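Local coordinates for protein ORF 37 (PDB 3POV) that cuts double- and single-stranded DNA as a magnesium-binding endonuclease and exonuclease, processing branched viral DNA intermediates to promote production of mature unit-length genomes, at residues Thr8-Phe13 against Ala35-Ser40; Gly208-Pro213 against Val220-Ala225; Glu292-Gly297 against Val307-Glu312; Glu341-Val346 against Arg362-Leu367. All blocks are in the same frame, centred on the assembly; numbering follows the deposited sequence.

Interaction 1: Thr8-Phe13 against Ala35-Ser40; sequences TPADLF and ASLSFS
Ser36 OG has two partners: the backbone N of Ala10 donates to it over 3.2 Å, with a moderately bent N-H...O angle of 146°, and the hydroxyl is also hydrogen-bonded to Val33 O. Its chi1 of 50° sets OG between the backbone N and the carbonyl carbon, where it faces Pro9 and Ala10; Pro9 CA comes to 3.7 Å from it. Serine suits this place because one small hydroxyl can join the end of helix 29-34 to an extended loop. Beyond the polar bond the contact turns apolar. One methyl of Leu37, CD2, wedges between Ala10 CB at 3.9 Å and Leu12 CD1 at 3.7 Å, and the two leucine side chains cross obliquely. Ala10 is small enough to let the chain lie close, while Leu12 and Leu37 carry the burial onward to Lys75 of helix 63-80. Between these two contacts Asp11 turns its side chain away from the partner segment, and its OD1 accepts from Phe13 N, which comes from above the carboxylate plane, and is also hydrogen-bonded to His45 NE2. The whole is an extended N-terminal arm laid against the helical N-terminal part of the chain, with an Asx turn at Asp11 and the N-cap Ser38 opening helix 39-43.

Interaction 2: Gly208-Pro213 against Val220-Ala225; sequences GFMQSP and VSLDFA
Met210 and Val220 form an antiparallel hydrogen-bonded pair, the tight part of this contact. Met210 N donates to Val220 O over a short 2.6 Å, coming in nearly along the C=O axis, and Val220 N returns a bond to Met210 O at 3.0 Å, tilted out of the carbonyl plane. On the face shared with Val220, the unbranched Met210 side chain runs out extended and then turns at its thioether (chi3 -76°), which brings the terminal methyl CE back over the partner segment. There CE sits 3.4 Å from Leu222 CG, 3.5 Å from Ser221 CA and 4.1 Å from Val220 CG2. The methionine and leucine side chains meet at about a right angle, with CE as the touching atom. Helix 374-388 covers Val220 and Leu222 with Leu381, Ile385 and Val386. Just beyond Leu222 the chain reaches Asp223, a magnesium ligand, whose OD2 also accepts from Ile247 N.

The open side of the contact is at Ser221, which is partly exposed. Its OG lies 2.9 Å from Gly208 O, but this bond is uncertain, as the hydroxyl could donate to another acceptor instead. Phe209 is buried yet barely touches the partner segment, its CD1 4.0 Å from Val220 O, met obliquely; the ring packs instead on Trp137 and Leu140. Chemically, then, two backbone bonds fix the register of the short hairpin, while the apolar contacts of the methionine methyl seal one face of it.

Interaction 3: Glu292-Gly297 against Val307-Glu312; sequences EYVGLG and VAYDQE
The Tyr293 ring receives Asp310 O at its edge, near the ring plane, 3.5 Å from CE1, while the backbone N of Gly295, two residues further along its own segment, lies over one face toward the rim. With CG trans to the backbone N (chi1 167°), the ring reaches forward along the partner segment as far as Gln311, whose CG lies 3.2 Å from the phenol OH; the Gln311 amide stands almost perpendicular to the ring, 84° between planes. A long flat residue suits this place, bridging from the strand to the turn that follows its neighbour. The second ring, Tyr309, runs alongside Val294, both pointing the same way, with CE1 at 4.0 Å from Val294 CB.

Between them the backbones pair in parallel. Ala308 serves both residues flanking Tyr293: its N donates to Glu292 O at 2.9 Å, and its O takes an almost straight bond of 2.8 Å from Val294 N. Beta-branched Val294 and Val307 close one side, CG2 to CG1 at 3.7 Å. Glu292 OE2 is bound by Ser301 and Lys320, and this residue also packs on a phosphate of the bound DNA. The arrangement is a parallel strand pair at the edge of the mixed central sheet of this PDDEXK nuclease: strand 291-293 is outermost, and strand 306-308 joins it to strand 359-369.

Interaction 4: Glu341-Val346 against Arg362-Leu367; sequences ESDVYV and RFKANL
Asp343 stands between two basic side chains of the facing strand, and its OD1 takes a salt bridge from each. Lys364 lies beside it, pointing the same way, and bends at its far end to bring NZ to OD1 at 2.6 Å on the syn side of the carboxylate. Arg362 comes in at a slant, its NH2 3.0 Å from OD1; guanidinium and carboxylate planes are 73° apart, and OD1 lies at the guanidinium edge, near its plane. Long arginine and lysine chains suit these exposed positions, from which both reach one carboxylate. Over one guanidinium face packs the hydroxyl end of Tyr345, its ring steeply inclined; OH is 2.8 Å from NH1, at too poor an angle for a hydrogen bond.

On the other side of the hairpin, Phe363 CG sits between its backbone N and carbonyl carbon (chi1 58°), laying the ring over Val344, whose CB is 3.9 Å from the centroid, a CH-pi contact. Val346 CG2 meets the ring edge, and Leu279 of helix 276-283 covers both Val344 and Phe363. Ser342 OG, which also bonds Thr442, donates to Leu367 O at 2.8 Å, from above the carbonyl plane. The antiparallel ladder runs between, with Val344 N to Phe363 O at 2.7 Å. The chemistry is two-sided: on one face Asp343 meets Lys364 directly across a non-hydrogen-bonded pair and Arg362 on the diagonal, charges that probably stabilise each other; on the other, apolar groups pack against a helix.

Overall arrangement
Interactions 2, 3 and 4 all reach the central nine-stranded sheet, whereas interaction 1 belongs to the helical N-terminal part, its centre about 23 Å from that of interaction 2 and about 50 Å from that of interaction 3. Interaction 2 alone holds a magnesium ligand, Asp223, which shares the metal site with Glu246 and Ile247. Interactions 3 and 4 adjoin one another, centres about 16 Å apart: Glu312 OE2 probably bonds Asn366 ND2 at 2.9 Å, and Ala308 CB packs on Leu367 CD2 at 3.6 Å. Interaction 3 comes nearest the DNA, about 4 Å between nearest atoms, against about 10 Å for interaction 2 and 15 Å for interaction 4.

Interaction 1: Thr8-Phe13 against Ala35-Ser40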
loop_
_atom_site.group_PDB
_atom_site.type_symbol
_atom_site.label_atom_id
_atom_site.label_comp_id
_atom_site.label_asym_id
_atom_site.label_seq_id
_atom_site.Cartn_x
_atom_site.Cartn_y
_atom_site.Cartn_z
ATOM N N THR A 8 17.198 23.485 -5.567
ATOM C CA THR A 8 17.939 23.593 -4.316
ATOM C C THR A 8 18.096 22.235 -3.622
ATOM O O THR A 8 17.638 22.056 -2.494
ATOM C CB THR A 8 17.251 24.581 -3.350
ATOM N N PRO A 9 18.759 21.277 -4.293
ATOM C CA PRO A 9 18.916 19.909 -3.776
ATOM C C PRO A 9 19.729 19.857 -2.483
ATOM O O PRO A 9 20.806 20.449 -2.405
ATOM C CB PRO A 9 19.671 19.197 -4.901
ATOM C CG PRO A 9 20.394 20.285 -5.620
ATOM C CD PRO A 9 19.491 21.477 -5.555
ATOM N N ALA A 10 19.213 19.146 -1.484
ATOM C CA ALA A 10 19.843 19.093 -0.168
ATOM C C ALA A 10 20.925 18.014 -0.060
ATOM O O ALA A 10 20.866 16.988 -0.736
ATOM C CB ALA A 10 18.785 18.900 0.915
ATOM N N ASP A 11 21.909 18.263 0.801
ATOM C CA ASP A 11 23.003 17.325 1.030
ATOM C C ASP A 11 22.785 16.565 2.331
ATOM O O ASP A 11 22.533 17.164 3.375
ATOM C CB ASP A 11 24.338 18.074 1.072
ATOM C CG ASP A 11 25.518 17.164 1.377
ATOM O OD1 ASP A 11 25.434 15.952 1.090
ATOM O OD2 ASP A 11 26.537 17.666 1.898
ATOM N N LEU A 12 22.888 15.242 2.265
ATOM C CA LEU A 12 22.693 14.393 3.434
ATOM C C LEU A 12 23.934 14.395 4.328
ATOM O O LEU A 12 23.868 14.030 5.506
ATOM C CB LEU A 12 22.361 12.971 2.987
ATOM C CG LEU A 12 21.527 12.097 3.924
ATOM C CD1 LEU A 12 20.409 12.895 4.563
ATOM C CD2 LEU A 12 20.970 10.914 3.158
ATOM N N PHE A 13 25.063 14.816 3.762
ATOM C CA PHE A 13 26.320 14.873 4.496
ATOM C C PHE A 13 26.799 16.311 4.680
ATOM O O PHE A 13 27.823 16.709 4.125
ATOM C CB PHE A 13 27.398 14.058 3.778
ATOM C CG PHE A 13 27.131 12.580 3.760
ATOM C CD1 PHE A 13 27.462 11.789 4.849
ATOM C CD2 PHE A 13 26.559 11.980 2.650
ATOM C CE1 PHE A 13 27.221 10.429 4.836
ATOM C CE2 PHE A 13 26.318 10.620 2.630
ATOM C CZ PHE A 13 26.650 9.843 3.727
ATOM N N ALA A 35 13.321 15.003 -1.933
ATOM C CA ALA A 35 13.438 13.888 -2.860
ATOM C C ALA A 35 14.900 13.609 -3.180
ATOM O O ALA A 35 15.230 12.567 -3.747
ATOM C CB ALA A 35 12.657 14.169 -4.130
ATOM N N SER A 36 15.771 14.543 -2.813
ATOM C CA SER A 36 17.202 14.398 -3.055
ATOM C C SER A 36 17.945 13.807 -1.851
ATOM O O SER A 36 19.151 13.571 -1.912
ATOM C CB SER A 36 17.818 15.741 -3.460
ATOM O OG SER A 36 17.440 16.771 -2.565
ATOM N N LEU A 37 17.218 13.573 -0.762
ATOM C CA LEU A 37 17.783 12.937 0.424
ATOM C C LEU A 37 17.412 11.467 0.452
ATOM O O LEU A 37 17.272 10.879 1.522
ATOM C CB LEU A 37 17.259 13.599 1.699
ATOM C CG LEU A 37 17.641 15.054 1.942
ATOM C CD1 LEU A 37 17.024 15.549 3.237
ATOM C CD2 LEU A 37 19.151 15.193 1.974
ATOM N N SER A 38 17.241 10.882 -0.726
ATOM C CA SER A 38 16.770 9.508 -0.827
ATOM C C SER A 38 17.913 8.500 -0.730
ATOM O O SER A 38 19.082 8.862 -0.818
ATOM C CB SER A 38 16.012 9.302 -2.137
ATOM O OG SER A 38 16.903 9.357 -3.237
ATOM N N PHE A 39 17.560 7.231 -0.564
ATOM C CA PHE A 39 18.549 6.163 -0.497
ATOM C C PHE A 39 19.448 6.167 -1.736
ATOM O O PHE A 39 20.674 6.102 -1.619
ATOM C CB PHE A 39 17.848 4.808 -0.323
ATOM C CG PHE A 39 18.766 3.690 0.090
ATOM C CD1 PHE A 39 19.592 3.823 1.196
ATOM C CD2 PHE A 39 18.785 2.499 -0.613
ATOM C CE1 PHE A 39 20.430 2.797 1.584
ATOM C CE2 PHE A 39 19.620 1.464 -0.230
ATOM C CZ PHE A 39 20.444 1.614 0.870
ATOM N N SER A 40 18.839 6.253 -2.916
ATOM C CA SER A 40 19.584 6.271 -4.177
ATOM C C SER A 40 20.637 7.373 -4.202
ATOM O O SER A 40 21.795 7.132 -4.541
ATOM C CB SER A 40 18.636 6.442 -5.366
ATOM O OG SER A 40 17.653 5.423 -5.388
#

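Interaction 2: Gly208-Pro213 against Val220-Ala225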
loop_
_atom_site.group_PDB
_atom_site.type_symbol
_atom_site.label_atom_id
_atom_site.label_comp_id
_atom_site.label_asym_id
_atom_site.label_seq_id
_atom_site.Cartn_x
_atom_site.Cartn_y
_atom_site.Cartn_z
ATOM N N GLY A 208 2.170 5.228 9.102
ATOM C CA GLY A 208 3.310 5.859 8.471
ATOM C C GLY A 208 3.990 4.906 7.519
ATOM O O GLY A 208 3.488 3.819 7.255
ATOM N N PHE A 209 5.135 5.315 6.993
ATOM C CA PHE A 209 5.915 4.434 6.142
ATOM C C PHE A 209 6.584 3.322 6.965
ATOM O O PHE A 209 7.284 3.591 7.945
ATOM C CB PHE A 209 6.958 5.224 5.359
ATOM C CG PHE A 209 7.738 4.388 4.392
ATOM C CD1 PHE A 209 7.136 3.880 3.254
ATOM C CD2 PHE A 209 9.072 4.108 4.617
ATOM C CE1 PHE A 209 7.845 3.110 2.360
ATOM C CE2 PHE A 209 9.786 3.341 3.720
ATOM C CZ PHE A 209 9.173 2.842 2.592
ATOM N N MET A 210 6.350 2.076 6.560
ATOM C CA MET A 210 6.860 0.904 7.269
ATOM C C MET A 210 7.928 0.147 6.483
ATOM O O MET A 210 7.627 -0.622 5.574
ATOM C CB MET A 210 5.717 -0.048 7.615
ATOM C CG MET A 210 4.803 0.464 8.713
ATOM S SD MET A 210 3.334 -0.555 8.941
ATOM C CE MET A 210 2.367 -0.035 7.531
ATOM N N GLN A 211 9.181 0.364 6.852
ATOM C CA GLN A 211 10.290 -0.379 6.268
ATOM C C GLN A 211 10.397 -1.781 6.846
ATOM O O GLN A 211 10.056 -2.020 8.006
ATOM C CB GLN A 211 11.599 0.361 6.511
ATOM C CG GLN A 211 11.682 1.685 5.799
ATOM C CD GLN A 211 12.702 2.604 6.423
ATOM O OE1 GLN A 211 13.656 3.023 5.771
ATOM N NE2 GLN A 211 12.512 2.918 7.699
ATOM N N SER A 212 10.869 -2.709 6.023
ATOM C CA SER A 212 11.208 -4.042 6.497
ATOM C C SER A 212 12.398 -3.955 7.442
ATOM O O SER A 212 13.484 -3.533 7.050
ATOM C CB SER A 212 11.549 -4.953 5.323
ATOM O OG SER A 212 11.820 -6.263 5.779
ATOM N N PRO A 213 12.195 -4.331 8.705
ATOM C CA PRO A 213 13.336 -4.307 9.627
ATOM C C PRO A 213 14.328 -5.430 9.326
ATOM O O PRO A 213 15.482 -5.332 9.718
ATOM C CB PRO A 213 12.682 -4.504 10.997
ATOM C CG PRO A 213 11.407 -5.229 10.701
ATOM C CD PRO A 213 10.941 -4.720 9.368
ATOM N N VAL A 220 5.973 -0.548 3.049
ATOM C CA VAL A 220 4.585 -0.227 2.763
ATOM C C VAL A 220 4.006 0.751 3.775
ATOM O O VAL A 220 4.673 1.164 4.724
ATOM C CB VAL A 220 3.703 -1.482 2.792
ATOM C CG1 VAL A 220 4.213 -2.528 1.808
ATOM C CG2 VAL A 220 3.633 -2.043 4.212
ATOM N N SER A 221 2.751 1.119 3.543
ATOM C CA SER A 221 1.932 1.772 4.546
ATOM C C SER A 221 0.537 1.167 4.459
ATOM O O SER A 221 0.096 0.760 3.386
ATOM C CB SER A 221 1.878 3.279 4.323
ATOM O OG SER A 221 1.229 3.918 5.408
ATOM N N LEU A 222 -0.146 1.090 5.591
ATOM C CA LEU A 222 -1.502 0.567 5.630
ATOM C C LEU A 222 -2.492 1.720 5.560
ATOM O O LEU A 222 -2.172 2.843 5.951
ATOM C CB LEU A 222 -1.724 -0.225 6.915
ATOM C CG LEU A 222 -0.714 -1.334 7.200
ATOM C CD1 LEU A 222 -0.917 -1.899 8.596
ATOM C CD2 LEU A 222 -0.812 -2.427 6.151
ATOM N N ASP A 223 -3.696 1.436 5.068
ATOM C CA ASP A 223 -4.736 2.452 4.937
ATOM C C ASP A 223 -5.590 2.561 6.186
ATOM O O ASP A 223 -5.819 3.652 6.697
ATOM C CB ASP A 223 -5.639 2.145 3.744
ATOM C CG ASP A 223 -4.930 2.297 2.427
ATOM O OD1 ASP A 223 -4.201 3.299 2.252
ATOM O OD2 ASP A 223 -5.102 1.416 1.564
ATOM N N PHE A 224 -6.069 1.422 6.671
ATOM C CA PHE A 224 -7.024 1.420 7.766
ATOM C C PHE A 224 -6.982 0.096 8.516
ATOM O O PHE A 224 -6.777 -0.957 7.921
ATOM C CB PHE A 224 -8.439 1.694 7.222
ATOM C CG PHE A 224 -9.527 1.564 8.252
ATOM C CD1 PHE A 224 -9.793 2.596 9.131
ATOM C CD2 PHE A 224 -10.288 0.411 8.338
ATOM C CE1 PHE A 224 -10.797 2.476 10.085
ATOM C CE2 PHE A 224 -11.292 0.286 9.286
ATOM C CZ PHE A 224 -11.548 1.319 10.159
ATOM N N ALA A 225 -7.170 0.153 9.827
ATOM C CA ALA A 225 -7.277 -1.066 10.619
ATOM C C ALA A 225 -8.371 -0.961 11.680
ATOM O O ALA A 225 -8.460 0.034 12.399
ATOM C CB ALA A 225 -5.945 -1.408 11.258
#

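Interaction 3: Glu292-Gly297 against Val307-Glu312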
loop_
_atom_site.group_PDB
_atom_site.type_symbol
_atom_site.label_atom_id
_atom_site.label_comp_id
_atom_site.label_asym_id
_atom_site.label_seq_id
_atom_site.Cartn_x
_atom_site.Cartn_y
_atom_site.Cartn_z
ATOM N N GLU A 292 -14.798 -10.940 -13.362
ATOM C CA GLU A 292 -14.570 -11.842 -14.480
ATOM C C GLU A 292 -14.919 -13.267 -14.091
ATOM O O GLU A 292 -14.568 -13.721 -13.000
ATOM C CB GLU A 292 -13.112 -11.774 -14.928
ATOM C CG GLU A 292 -12.750 -12.754 -16.030
ATOM C CD GLU A 292 -11.262 -12.766 -16.327
ATOM O OE1 GLU A 292 -10.490 -13.211 -15.457
ATOM O OE2 GLU A 292 -10.861 -12.332 -17.430
ATOM N N TYR A 293 -15.614 -13.969 -14.981
ATOM C CA TYR A 293 -15.939 -15.371 -14.750
ATOM C C TYR A 293 -14.778 -16.268 -15.153
ATOM O O TYR A 293 -14.331 -16.246 -16.299
ATOM C CB TYR A 293 -17.201 -15.784 -15.510
ATOM C CG TYR A 293 -17.392 -17.285 -15.552
ATOM C CD1 TYR A 293 -17.973 -17.957 -14.487
ATOM C CD2 TYR A 293 -16.969 -18.029 -16.644
ATOM C CE1 TYR A 293 -18.139 -19.326 -14.513
ATOM C CE2 TYR A 293 -17.132 -19.398 -16.681
ATOM C CZ TYR A 293 -17.718 -20.042 -15.613
ATOM O OH TYR A 293 -17.886 -21.407 -15.639
ATOM N N VAL A 294 -14.289 -17.053 -14.202
ATOM C CA VAL A 294 -13.172 -17.955 -14.457
ATOM C C VAL A 294 -13.629 -19.399 -14.299
ATOM O O VAL A 294 -13.875 -19.856 -13.185
ATOM C CB VAL A 294 -12.004 -17.679 -13.494
ATOM C CG1 VAL A 294 -10.815 -18.542 -13.850
ATOM C CG2 VAL A 294 -11.628 -16.201 -13.527
ATOM N N GLY A 295 -13.752 -20.108 -15.418
ATOM C CA GLY A 295 -14.216 -21.486 -15.408
ATOM C C GLY A 295 -13.183 -22.472 -14.894
ATOM O O GLY A 295 -12.127 -22.080 -14.387
ATOM N N LEU A 296 -13.485 -23.761 -15.025
ATOM C CA LEU A 296 -12.582 -24.806 -14.551
ATOM C C LEU A 296 -11.340 -24.950 -15.420
ATOM O O LEU A 296 -11.433 -25.071 -16.643
ATOM C CB LEU A 296 -13.301 -26.150 -14.458
ATOM C CG LEU A 296 -14.077 -26.403 -13.167
ATOM C CD1 LEU A 296 -14.376 -27.888 -13.024
ATOM C CD2 LEU A 296 -13.285 -25.900 -11.969
ATOM N N GLY A 297 -10.178 -24.947 -14.774
ATOM C CA GLY A 297 -8.920 -25.114 -15.471
ATOM C C GLY A 297 -8.619 -23.914 -16.341
ATOM O O GLY A 297 -7.809 -23.987 -17.269
ATOM N N VAL A 307 -12.934 -12.016 -9.233
ATOM C CA VAL A 307 -13.296 -13.174 -10.044
ATOM C C VAL A 307 -14.500 -13.931 -9.472
ATOM O O VAL A 307 -14.827 -13.818 -8.286
ATOM C CB VAL A 307 -12.112 -14.153 -10.222
ATOM C CG1 VAL A 307 -11.014 -13.510 -11.058
ATOM C CG2 VAL A 307 -11.570 -14.606 -8.866
ATOM N N ALA A 308 -15.159 -14.695 -10.336
ATOM C CA ALA A 308 -16.223 -15.593 -9.925
ATOM C C ALA A 308 -15.945 -16.964 -10.525
ATOM O O ALA A 308 -15.575 -17.068 -11.694
ATOM C CB ALA A 308 -17.561 -15.070 -10.391
ATOM N N TYR A 309 -16.110 -18.010 -9.723
ATOM C CA TYR A 309 -15.835 -19.370 -10.178
ATOM C C TYR A 309 -17.119 -20.140 -10.462
ATOM O O TYR A 309 -17.097 -21.165 -11.140
ATOM C CB TYR A 309 -14.964 -20.119 -9.162
ATOM C CG TYR A 309 -13.632 -19.449 -8.938
ATOM C CD1 TYR A 309 -12.647 -19.487 -9.914
ATOM C CD2 TYR A 309 -13.364 -18.756 -7.764
ATOM C CE1 TYR A 309 -11.432 -18.865 -9.727
ATOM C CE2 TYR A 309 -12.151 -18.131 -7.568
ATOM C CZ TYR A 309 -11.187 -18.189 -8.552
ATOM O OH TYR A 309 -9.979 -17.567 -8.368
ATOM N N ASP A 310 -18.236 -19.641 -9.945
ATOM C CA ASP A 310 -19.518 -20.304 -10.129
ATOM C C ASP A 310 -20.148 -19.872 -11.450
ATOM O O ASP A 310 -20.242 -18.682 -11.748
ATOM C CB ASP A 310 -20.449 -19.994 -8.957
ATOM C CG ASP A 310 -21.654 -20.910 -8.914
ATOM O OD1 ASP A 310 -21.725 -21.840 -9.745
ATOM O OD2 ASP A 310 -22.531 -20.704 -8.049
ATOM N N GLN A 311 -20.580 -20.848 -12.239
ATOM C CA GLN A 311 -21.084 -20.587 -13.581
ATOM C C GLN A 311 -22.267 -19.613 -13.600
ATOM O O GLN A 311 -22.567 -19.014 -14.633
ATOM C CB GLN A 311 -21.460 -21.897 -14.267
ATOM C CG GLN A 311 -21.044 -21.955 -15.719
ATOM C CD GLN A 311 -22.202 -22.264 -16.634
ATOM O OE1 GLN A 311 -23.084 -21.429 -16.841
ATOM N NE2 GLN A 311 -22.212 -23.473 -17.188
ATOM N N GLU A 312 -22.929 -19.454 -12.458
ATOM C CA GLU A 312 -24.018 -18.491 -12.328
ATOM C C GLU A 312 -23.540 -17.073 -12.622
ATOM O O GLU A 312 -24.341 -16.161 -12.826
ATOM C CB GLU A 312 -24.617 -18.550 -10.924
ATOM C CG GLU A 312 -23.587 -18.432 -9.820
ATOM C CD GLU A 312 -24.200 -18.038 -8.496
ATOM O OE1 GLU A 312 -25.209 -17.296 -8.500
ATOM O OE2 GLU A 312 -23.665 -18.457 -7.452
#

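Interaction 4: Glu341-Val346 against Arg362-Leu367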
loop_
_atom_site.group_PDB
_atom_site.type_symbol
_atom_site.label_atom_id
_atom_site.label_comp_id
_atom_site.label_asym_id
_atom_site.label_seq_id
_atom_site.Cartn_x
_atom_site.Cartn_y
_atom_site.Cartn_z
ATOM N N GLU A 341 -16.594 -15.622 1.151
ATOM C CA GLU A 341 -17.219 -14.709 0.198
ATOM C C GLU A 341 -17.084 -13.241 0.605
ATOM O O GLU A 341 -16.866 -12.925 1.778
ATOM C CB GLU A 341 -18.696 -15.063 0.017
ATOM C CG GLU A 341 -18.945 -16.505 -0.382
ATOM C CD GLU A 341 -20.420 -16.814 -0.557
ATOM O OE1 GLU A 341 -21.239 -15.873 -0.466
ATOM O OE2 GLU A 341 -20.761 -17.994 -0.789
ATOM N N SER A 342 -17.222 -12.352 -0.379
ATOM C CA SER A 342 -17.191 -10.915 -0.139
ATOM C C SER A 342 -18.458 -10.462 0.569
ATOM O O SER A 342 -19.446 -11.190 0.618
ATOM C CB SER A 342 -17.070 -10.154 -1.460
ATOM O OG SER A 342 -15.854 -10.429 -2.124
ATOM N N ASP A 343 -18.419 -9.253 1.120
ATOM C CA ASP A 343 -19.613 -8.592 1.625
ATOM C C ASP A 343 -19.922 -7.386 0.753
ATOM O O ASP A 343 -19.089 -6.493 0.588
ATOM C CB ASP A 343 -19.423 -8.144 3.073
ATOM C CG ASP A 343 -19.310 -9.310 4.031
ATOM O OD1 ASP A 343 -20.336 -9.980 4.274
ATOM O OD2 ASP A 343 -18.196 -9.553 4.545
ATOM N N VAL A 344 -21.122 -7.370 0.186
ATOM C CA VAL A 344 -21.553 -6.272 -0.676
ATOM C C VAL A 344 -22.464 -5.311 0.084
ATOM O O VAL A 344 -23.483 -5.714 0.637
ATOM C CB VAL A 344 -22.303 -6.804 -1.915
ATOM C CG1 VAL A 344 -22.593 -5.674 -2.886
ATOM C CG2 VAL A 344 -21.494 -7.900 -2.595
ATOM N N TYR A 345 -22.093 -4.038 0.115
ATOM C CA TYR A 345 -22.914 -3.026 0.769
ATOM C C TYR A 345 -23.495 -2.040 -0.233
ATOM O O TYR A 345 -22.774 -1.246 -0.830
ATOM C CB TYR A 345 -22.109 -2.255 1.820
ATOM C CG TYR A 345 -21.530 -3.122 2.904
ATOM C CD1 TYR A 345 -22.201 -3.308 4.104
ATOM C CD2 TYR A 345 -20.314 -3.763 2.726
ATOM C CE1 TYR A 345 -21.676 -4.109 5.099
ATOM C CE2 TYR A 345 -19.780 -4.564 3.710
ATOM C CZ TYR A 345 -20.463 -4.733 4.896
ATOM O OH TYR A 345 -19.926 -5.531 5.881
ATOM N N VAL A 346 -24.808 -2.101 -0.413
ATOM C CA VAL A 346 -25.517 -1.105 -1.198
ATOM C C VAL A 346 -25.759 0.104 -0.307
ATOM O O VAL A 346 -26.381 -0.006 0.749
ATOM C CB VAL A 346 -26.869 -1.648 -1.720
ATOM C CG1 VAL A 346 -27.681 -0.531 -2.385
ATOM C CG2 VAL A 346 -26.645 -2.800 -2.687
ATOM N N ARG A 362 -27.071 -5.210 2.938
ATOM C CA ARG A 362 -25.798 -5.910 3.002
ATOM C C ARG A 362 -26.017 -7.379 2.688
ATOM O O ARG A 362 -26.818 -8.045 3.341
ATOM C CB ARG A 362 -25.190 -5.780 4.398
ATOM C CG ARG A 362 -24.051 -6.748 4.658
ATOM C CD ARG A 362 -24.159 -7.374 6.043
ATOM N NE ARG A 362 -23.177 -6.830 6.980
ATOM C CZ ARG A 362 -21.975 -7.357 7.190
ATOM N NH1 ARG A 362 -21.144 -6.802 8.062
ATOM N NH2 ARG A 362 -21.601 -8.443 6.526
ATOM N N PHE A 363 -25.315 -7.889 1.687
ATOM C CA PHE A 363 -25.413 -9.306 1.371
ATOM C C PHE A 363 -24.068 -9.880 0.959
ATOM O O PHE A 363 -23.173 -9.155 0.527
ATOM C CB PHE A 363 -26.462 -9.561 0.285
ATOM C CG PHE A 363 -26.205 -8.821 -1.000
ATOM C CD1 PHE A 363 -25.629 -9.463 -2.087
ATOM C CD2 PHE A 363 -26.544 -7.484 -1.122
ATOM C CE1 PHE A 363 -25.397 -8.781 -3.271
ATOM C CE2 PHE A 363 -26.310 -6.795 -2.301
ATOM C CZ PHE A 363 -25.736 -7.446 -3.378
ATOM N N LYS A 364 -23.929 -11.189 1.104
ATOM C CA LYS A 364 -22.706 -11.858 0.714
ATOM C C LYS A 364 -22.754 -12.219 -0.764
ATOM O O LYS A 364 -23.829 -12.318 -1.357
ATOM C CB LYS A 364 -22.487 -13.100 1.575
ATOM C CG LYS A 364 -22.561 -12.819 3.072
ATOM C CD LYS A 364 -21.728 -13.806 3.872
ATOM C CE LYS A 364 -20.259 -13.405 3.895
ATOM N NZ LYS A 364 -19.961 -12.421 4.974
ATOM N N ALA A 365 -21.580 -12.394 -1.361
ATOM C CA ALA A 365 -21.490 -12.799 -2.756
ATOM C C ALA A 365 -20.258 -13.666 -2.980
ATOM O O ALA A 365 -19.179 -13.362 -2.474
ATOM C CB ALA A 365 -21.459 -11.576 -3.672
ATOM N N ASN A 366 -20.429 -14.747 -3.735
ATOM C CA ASN A 366 -19.305 -15.581 -4.139
ATOM C C ASN A 366 -18.451 -14.892 -5.202
ATOM O O ASN A 366 -18.353 -15.347 -6.344
ATOM C CB ASN A 366 -19.787 -16.951 -4.627
ATOM C CG ASN A 366 -20.831 -16.848 -5.722
ATOM O OD1 ASN A 366 -21.477 -15.814 -5.883
ATOM N ND2 ASN A 366 -21.002 -17.923 -6.480
ATOM N N LEU A 367 -17.858 -13.770 -4.810
ATOM C CA LEU A 367 -16.861 -13.088 -5.618
ATOM C C LEU A 367 -15.562 -13.054 -4.819
ATOM O O LEU A 367 -15.573 -12.804 -3.617
ATOM C CB LEU A 367 -17.327 -11.673 -5.976
ATOM C CG LEU A 367 -18.573 -11.611 -6.867
ATOM C CD1 LEU A 367 -19.029 -10.179 -7.109
ATOM C CD2 LEU A 367 -18.310 -12.322 -8.185
#